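Local atomic coordinates of 1,3-alpha-isomaltosidase (Kribbella flavida DSM 17836, PDB entry 5X3I), a protein that hydrolyses the alpha-1,3-glucosidic linkages of a cyclic tetrasaccharide derived from starch, releasing isomaltose inside the cell. Residues M224-V229 with A555-V560. The protein carries 1 engineered substitution. Numbering follows the deposited sequence.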
loop_
_atom_site.group_PDB
_atom_site.type_symbol
_atom_site.label_atom_id
_atom_site.label_comp_id
_atom_site.label_asym_id
_atom_site.label_seq_id
_atom_site.Cartn_x
_atom_site.Cartn_y
_atom_site.Cartn_z
ATOM N N MET A 224 8.301 5.157 0.223
ATOM C CA MET A 224 9.384 5.545 -0.685
ATOM C C MET A 224 10.567 6.167 0.088
ATOM O O MET A 224 10.357 6.953 0.993
ATOM C CB MET A 224 8.913 6.556 -1.732
ATOM C CG MET A 224 7.643 6.209 -2.483
ATOM S SD MET A 224 7.299 7.471 -3.722
ATOM C CE MET A 224 5.683 6.884 -4.282
ATOM N N PRO A 225 11.808 5.870 -0.322
ATOM C CA PRO A 225 12.957 6.492 0.353
ATOM C C PRO A 225 13.164 7.917 -0.142
ATOM O O PRO A 225 14.176 8.221 -0.753
ATOM C CB PRO A 225 14.120 5.593 -0.045
ATOM C CG PRO A 225 13.730 5.051 -1.380
ATOM C CD PRO A 225 12.229 4.902 -1.346
ATOM N N PHE A 226 12.172 8.761 0.072
ATOM C CA PHE A 226 12.193 10.122 -0.445
ATOM C C PHE A 226 11.413 11.011 0.494
ATOM O O PHE A 226 10.417 10.586 1.054
ATOM C CB PHE A 226 11.605 10.196 -1.867
ATOM C CG PHE A 226 11.109 11.577 -2.245
ATOM C CD1 PHE A 226 11.956 12.487 -2.852
ATOM C CD2 PHE A 226 9.812 11.970 -1.959
ATOM C CE1 PHE A 226 11.515 13.758 -3.186
ATOM C CE2 PHE A 226 9.368 13.247 -2.290
ATOM C CZ PHE A 226 10.224 14.139 -2.898
ATOM N N ALA A 227 11.862 12.246 0.670
ATOM C CA ALA A 227 11.121 13.201 1.486
ATOM C C ALA A 227 11.476 14.644 1.162
ATOM O O ALA A 227 12.559 14.930 0.663
ATOM C CB ALA A 227 11.368 12.940 2.954
ATOM N N HIS A 228 10.563 15.544 1.500
ATOM C CA HIS A 228 10.828 16.969 1.450
ATOM C C HIS A 228 11.513 17.384 2.749
ATOM O O HIS A 228 11.128 16.932 3.825
ATOM C CB HIS A 228 9.530 17.774 1.281
ATOM C CG HIS A 228 8.855 17.585 -0.042
ATOM N ND1 HIS A 228 9.021 18.456 -1.095
ATOM C CD2 HIS A 228 8.003 16.628 -0.477
ATOM C CE1 HIS A 228 8.311 18.040 -2.126
ATOM N NE2 HIS A 228 7.682 16.933 -1.777
ATOM N N VAL A 229 12.520 18.241 2.655
ATOM C CA VAL A 229 12.973 18.955 3.838
ATOM C C VAL A 229 12.583 20.406 3.629
ATOM O O VAL A 229 13.200 21.125 2.847
ATOM C CB VAL A 229 14.490 18.827 4.059
ATOM C CG1 VAL A 229 14.874 19.400 5.418
ATOM C CG2 VAL A 229 14.923 17.377 3.942
ATOM N N ALA A 555 0.577 12.215 -1.828
ATOM C CA ALA A 555 0.567 13.299 -2.807
ATOM C C ALA A 555 1.889 14.069 -2.827
ATOM O O ALA A 555 2.370 14.454 -3.880
ATOM C CB ALA A 555 -0.575 14.244 -2.523
ATOM N N SER A 556 2.468 14.298 -1.651
ATOM C CA SER A 556 3.749 15.007 -1.578
ATOM C C SER A 556 4.848 14.253 -2.317
ATOM O O SER A 556 5.863 14.831 -2.682
ATOM C CB SER A 556 4.164 15.232 -0.129
ATOM O OG SER A 556 3.232 16.032 0.558
ATOM N N CYS A 557 4.644 12.954 -2.495
ATOM C CA CYS A 557 5.568 12.080 -3.206
ATOM C C CYS A 557 5.189 11.785 -4.663
ATOM O O CYS A 557 5.846 10.986 -5.328
ATOM C CB CYS A 557 5.729 10.783 -2.409
ATOM S SG CYS A 557 6.315 11.124 -0.699
ATOM N N GLY A 558 4.109 12.404 -5.145
ATOM C CA GLY A 558 3.734 12.280 -6.540
ATOM C C GLY A 558 2.647 11.259 -6.847
ATOM O O GLY A 558 2.421 10.929 -8.015
ATOM N N ILE A 559 1.952 10.787 -5.814
ATOM C CA ILE A 559 0.850 9.876 -6.034
ATOM C C ILE A 559 -0.381 10.765 -6.199
ATOM O O ILE A 559 -0.878 11.363 -5.245
ATOM C CB ILE A 559 0.644 8.888 -4.872
ATOM C CG1 ILE A 559 1.878 8.000 -4.653
ATOM C CG2 ILE A 559 -0.626 8.041 -5.098
ATOM C CD1 ILE A 559 2.236 7.097 -5.792
ATOM N N VAL A 560 -0.871 10.815 -7.428
ATOM C CA VAL A 560 -1.903 11.773 -7.820
ATOM C C VAL A 560 -3.298 11.224 -7.539
ATOM O O VAL A 560 -4.088 11.842 -6.828
ATOM C CB VAL A 560 -1.785 12.178 -9.291
ATOM C CG1 VAL A 560 -2.909 13.137 -9.668
ATOM C CG2 VAL A 560 -0.435 12.850 -9.535
#
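His228 makes the hydrogen bond between segments 224-229 and 555-560: its NE2 donates to the backbone O of Ser556 over 2.9 Å, with an angle of 151° at the hydrogen. The acceptor lies in the imidazole plane, whereas seen from Ser556 the donor is tilted 23° from the carbonyl plane. This bond serves a buried carbonyl in the last helical turn and ties the strand to it. The imidazole also makes edge-to-face contacts with Phe659 and Phe660, which probably help hold its orientation, while Ser556 OG turns back to the O of Leu552 in its own helix.

Phe226 meets the same turn with its ring edge. Cys557 SG sits near the ring plane, 3.8 Å from Phe226 CD2, a sulfur-aromatic contact made at the rim rather than over a face. Swinging CG anti to the backbone N (chi1 158°) brings this edge to the thiol, and the ring also stacks with Phe284 of helix 277-288.

The remaining contacts are apolar. Met224, extended beyond CG, passes Cys557 with its sulfur, SD lying 3.9 Å from Cys557 CB. Its CE ends 3.8 Å from Ile559 CD1.

Gly558, with positive phi, terminates the helix in a Schellman motif, after which the chain leads into barrel strand 562-565. Phe226 and His228 from a strand of the galactose mutarotase-like domain, joined by Met224 from the other side of the corner at Pro225, thus pack against a helix C-terminus of the TIM barrel, a buried interdomain junction within the multidomain architecture of glycoside hydrolase family 31.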